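Local coordinates for protein beta-lactamase (Serratia marcescens, PDB 5X5G) that probably hydrolyses the amide bond of beta-lactam antibiotics to give substituted beta-amino acids, as a class A serine beta-lactamase, at residues M45-K50 and S109-N114. Numbering follows the deposited sequence.
With OP0 ((2S,5R)-N-(2-aminoethoxy)-1-formyl-5-[(sulfooxy)amino]piperidine-2-carboxamide), chain F.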
ATOM      1  N   MET A  45       6.086 -14.341   8.362  1.00 14.52           N
ATOM      2  CA  MET A  45       6.160 -14.627   6.922  1.00 12.35           C
ATOM      3  C   MET A  45       5.905 -13.399   6.047  1.00 14.12           C
ATOM      4  O   MET A  45       6.459 -13.300   4.954  1.00 13.58           O
ATOM      5  CB  MET A  45       5.147 -15.708   6.589  1.00 13.93           C
ATOM      6  CG  MET A  45       5.596 -17.083   7.049  1.00 13.29           C
ATOM      7  SD  MET A  45       4.599 -18.370   6.289  1.00 15.08           S
ATOM      8  CE  MET A  45       3.148 -18.369   7.327  1.00 11.98           C
ATOM      9  N   GLN A  46       5.061 -12.496   6.559  1.00 14.39           N
ATOM     10  CA  GLN A  46       4.384 -11.441   5.808  1.00 15.35           C
ATOM     11  C   GLN A  46       3.896 -11.962   4.458  1.00 14.08           C
ATOM     12  O   GLN A  46       3.216 -12.991   4.427  1.00 12.80           O
ATOM     13  CB  GLN A  46       5.249 -10.171   5.724  1.00 14.39           C
ATOM     14  CG  GLN A  46       5.220  -9.340   6.990  1.00 16.52           C
ATOM     15  CD  GLN A  46       3.877  -8.669   7.262  1.00 18.36           C
ATOM     16  OE1 GLN A  46       3.012  -8.574   6.362  1.00 18.40           O
ATOM     17  NE2 GLN A  46       3.750  -8.075   8.449  1.00 16.78           N
ATOM     18  N   SER A  47       4.210 -11.275   3.365  1.00 11.51           N
ATOM     19  CA  SER A  47       3.634 -11.643   2.083  1.00 11.84           C
ATOM     20  C   SER A  47       4.132 -12.975   1.537  1.00 11.93           C
ATOM     21  O   SER A  47       3.564 -13.471   0.569  1.00 12.00           O
ATOM     22  CB  SER A  47       3.880 -10.581   1.016  1.00 12.73           C
ATOM     23  OG  SER A  47       3.112  -9.440   1.275  1.00 12.64           O
ATOM     24  N   THR A  48       5.160 -13.572   2.139  1.00 11.62           N
ATOM     25  CA  THR A  48       5.628 -14.867   1.644  1.00 12.71           C
ATOM     26  C   THR A  48       4.550 -15.931   1.654  1.00 13.39           C
ATOM     27  O   THR A  48       4.627 -16.862   0.886  1.00 15.47           O
ATOM     28  CB  THR A  48       6.941 -15.364   2.323  1.00 13.43           C
ATOM     29  OG1 THR A  48       6.723 -15.583   3.730  1.00 13.53           O
ATOM     30  CG2 THR A  48       8.102 -14.298   2.088  1.00 13.19           C
ATOM     31  N   TYR A  49       3.547 -15.792   2.512  1.00 12.82           N
ATOM     32  CA  TYR A  49       2.530 -16.775   2.657  1.00 13.30           C
ATOM     33  C   TYR A  49       1.488 -16.693   1.557  1.00 14.00           C
ATOM     34  O   TYR A  49       0.673 -17.614   1.455  1.00 14.62           O
ATOM     35  CB  TYR A  49       1.913 -16.773   4.074  1.00 13.82           C
ATOM     36  CG  TYR A  49       0.768 -15.793   4.345  1.00 14.50           C
ATOM     37  CD1 TYR A  49       0.679 -14.566   3.682  1.00 13.38           C
ATOM     38  CD2 TYR A  49      -0.098 -16.020   5.399  1.00 14.84           C
ATOM     39  CE1 TYR A  49      -0.289 -13.648   4.002  1.00 15.44           C
ATOM     40  CE2 TYR A  49      -1.074 -15.099   5.743  1.00 16.43           C
ATOM     41  CZ  TYR A  49      -1.176 -13.908   5.025  1.00 15.07           C
ATOM     42  OH  TYR A  49      -2.184 -13.022   5.320  1.00 16.17           O
ATOM     43  N   LYS A  50       1.637 -15.741   0.637  1.00 11.31           N
ATOM     44  CA  LYS A  50       0.843 -15.748  -0.592  1.00 11.82           C
ATOM     45  C   LYS A  50       1.243 -16.890  -1.523  1.00 11.86           C
ATOM     46  O   LYS A  50       0.418 -17.388  -2.261  1.00 13.11           O
ATOM     47  CB  LYS A  50       0.899 -14.376  -1.296  1.00 11.64           C
ATOM     48  CG  LYS A  50       0.238 -13.258  -0.435  1.00 10.61           C
ATOM     49  CD  LYS A  50       0.652 -11.863  -0.824  1.00 11.82           C
ATOM     50  CE  LYS A  50       0.050 -10.833   0.127  1.00 14.20           C
ATOM     51  NZ  LYS A  50       0.418  -9.488  -0.374  1.00 15.83           N
ATOM     52  N   SER A 109       2.858 -12.225  -8.015  1.00 12.70           N
ATOM     53  CA  SER A 109       3.960 -11.519  -8.713  1.00 14.34           C
ATOM     54  C   SER A 109       4.097 -10.046  -8.234  1.00 13.85           C
ATOM     55  O   SER A 109       5.206  -9.517  -8.201  1.00 14.69           O
ATOM     56  CB  SER A 109       3.807 -11.535 -10.245  1.00 12.64           C
ATOM     57  OG  SER A 109       3.761 -12.858 -10.725  1.00 14.81           O
ATOM     58  N   HIS A 110       2.972  -9.414  -7.937  1.00 13.20           N
ATOM     59  CA  HIS A 110       2.942  -8.024  -7.470  1.00 12.91           C
ATOM     60  C   HIS A 110       2.501  -7.828  -6.004  1.00 12.02           C
ATOM     61  O   HIS A 110       2.403  -6.668  -5.534  1.00 10.68           O
ATOM     62  CB  HIS A 110       2.072  -7.193  -8.391  1.00 12.75           C
ATOM     63  CG  HIS A 110       2.675  -6.980  -9.737  1.00 12.59           C
ATOM     64  ND1 HIS A 110       2.580  -7.925 -10.739  1.00 14.67           N
ATOM     65  CD2 HIS A 110       3.399  -5.954 -10.243  1.00 11.29           C
ATOM     66  CE1 HIS A 110       3.207  -7.478 -11.816  1.00 12.81           C
ATOM     67  NE2 HIS A 110       3.736  -6.294 -11.533  1.00 16.98           N
ATOM     68  N   SER A 111       2.417  -8.932  -5.273  1.00 11.48           N
ATOM     69  CA  SER A 111       2.109  -8.951  -3.826  1.00 12.92           C
ATOM     70  C   SER A 111       0.829  -8.231  -3.426  1.00 12.10           C
ATOM     71  O   SER A 111       0.794  -7.544  -2.394  1.00 10.97           O
ATOM     72  CB  SER A 111       3.306  -8.397  -3.024  1.00 14.51           C
ATOM     73  OG  SER A 111       3.457  -9.113  -1.821  1.00 13.35           O
ATOM     74  N   ASP A 112      -0.225  -8.332  -4.240  1.00 11.72           N
ATOM     75  CA  ASP A 112      -1.424  -7.599  -3.922  1.00 10.95           C
ATOM     76  C   ASP A 112      -2.053  -8.077  -2.614  1.00 11.41           C
ATOM     77  O   ASP A 112      -2.377  -9.284  -2.456  1.00 12.21           O
ATOM     78  CB  ASP A 112      -2.421  -7.644  -5.070  1.00 12.82           C
ATOM     79  CG  ASP A 112      -3.471  -6.577  -4.955  1.00 12.63           C
ATOM     80  OD1 ASP A 112      -4.368  -6.758  -4.142  1.00 11.38           O
ATOM     81  OD2 ASP A 112      -3.433  -5.584  -5.712  1.00 14.59           O
ATOM     82  N   ASN A 113      -2.282  -7.135  -1.690  1.00 12.41           N
ATOM     83  CA  ASN A 113      -2.909  -7.471  -0.384  1.00 14.16           C
ATOM     84  C   ASN A 113      -4.394  -7.757  -0.470  1.00 15.41           C
ATOM     85  O   ASN A 113      -4.916  -8.685   0.201  1.00 14.45           O
ATOM     86  CB  ASN A 113      -2.667  -6.373   0.681  1.00 16.38           C
ATOM     87  CG  ASN A 113      -1.257  -6.424   1.275  1.00 18.18           C
ATOM     88  OD1 ASN A 113      -0.565  -7.442   1.148  1.00 20.41           O
ATOM     89  ND2 ASN A 113      -0.803  -5.304   1.894  1.00 14.78           N
ATOM     90  N   ASN A 114      -5.080  -7.013  -1.332  1.00 14.68           N
ATOM     91  CA  ASN A 114      -6.483  -7.294  -1.596  1.00 14.03           C
ATOM     92  C   ASN A 114      -6.697  -8.614  -2.302  1.00 13.02           C
ATOM     93  O   ASN A 114      -7.598  -9.356  -1.957  1.00 14.51           O
ATOM     94  CB  ASN A 114      -7.087  -6.138  -2.389  1.00 14.43           C
ATOM     95  CG  ASN A 114      -7.264  -4.905  -1.525  1.00 15.64           C
ATOM     96  OD1 ASN A 114      -7.707  -5.023  -0.388  1.00 18.44           O
ATOM     97  ND2 ASN A 114      -6.912  -3.742  -2.034  1.00 13.99           N
TER
HETATM   98  C1  OP0 F 305       3.808  -8.199   1.832  1.00 27.40           C
HETATM   99  O8  OP0 F 305       4.738  -8.535   2.568  1.00 24.39           O
HETATM  100  N14 OP0 F 305       3.279  -7.066   1.874  1.00 27.29           N
HETATM  101  C2  OP0 F 305       3.655  -6.052   2.842  1.00 32.36           C
HETATM  102  C3  OP0 F 305       2.428  -5.611   3.556  1.00 37.10           C
HETATM  103  N15 OP0 F 305       2.433  -4.358   3.986  1.00 35.53           N
HETATM  104  O9  OP0 F 305       1.528  -6.449   3.758  1.00 29.21           O
HETATM  105  C7  OP0 F 305       2.416  -6.621   0.825  1.00 22.52           C
HETATM  106  C6  OP0 F 305       3.239  -5.694  -0.031  1.00 31.93           C
HETATM  107  C5  OP0 F 305       3.644  -4.496   0.825  1.00 30.62           C
HETATM  108  C4  OP0 F 305       4.382  -4.936   2.095  1.00 35.35           C
HETATM  109  N16 OP0 F 305       4.352  -6.428  -0.711  1.00 33.91           N
HETATM  110  S17 OP0 F 305       6.551  -7.323  -0.464  1.00 29.85           S
HETATM  111  O10 OP0 F 305       5.529  -6.286  -0.100  1.00 38.53           O
HETATM  112  O13 OP0 F 305       7.681  -7.387   0.400  1.00 41.73           O
HETATM  113  O12 OP0 F 305       7.053  -6.876  -1.724  1.00 39.63           O
HETATM  114  O11 OP0 F 305       5.788  -8.736  -0.509  1.00 30.77           O
HETATM  115  N21 OP0 F 305       0.425  -4.598   7.995  1.00 36.98           N
HETATM  116  C22 OP0 F 305       1.632  -4.768   7.144  1.00 40.06           C
HETATM  117  C23 OP0 F 305       1.864  -3.618   6.163  1.00 44.89           C
HETATM  118  O24 OP0 F 305       1.481  -3.964   4.831  1.00 45.98           O
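Ser111 faces Ser47, the serine acylated by OP0, and Lys50: Ser111 OG lies 3.1 Å from Ser47 OG and accepts a weak hydrogen bond from Lys50 NZ. The same Ser111 OG donates to sulfate oxygen O11 of OP0 at 2.7 Å and is also hydrogen-bonded to Lys215. Next along the chain, the CB of Asp112 points away from 45-50, and OD1 caps the following helix through Gly115 N, while its backbone carbonyl oxygen takes a weak hydrogen bond from Lys50 NZ. Asn113 then divides its amide between enzyme and inhibitor. Asn113 OD1 accepts from Lys50 NZ at 2.7 Å, with the donor 20° off the carbonyl plane, and Asn113 ND2 donates to OP0 O9 at 3.2 Å, which fixes the rotation of the amide. Lys50, extended beyond CG, crosses Asn113 at about a right angle and also donates to Ser47 OG (NZ to OG 3.2 Å). Ser47 OG is bonded covalently to OP0 C1 at 1.5 Å, and Ser47 N holds carbonyl oxygen O8, consistent with half of an oxyanion hole. Ser47 with Lys50, and Ser111 to Asn113, are consistent with the class A SxxK and SDN motifs. Buried between the starts of helices 49-63 and 113-123, the site has helix 147-151 against Asn113 and strand 227-237 against Gln46 and Thr48.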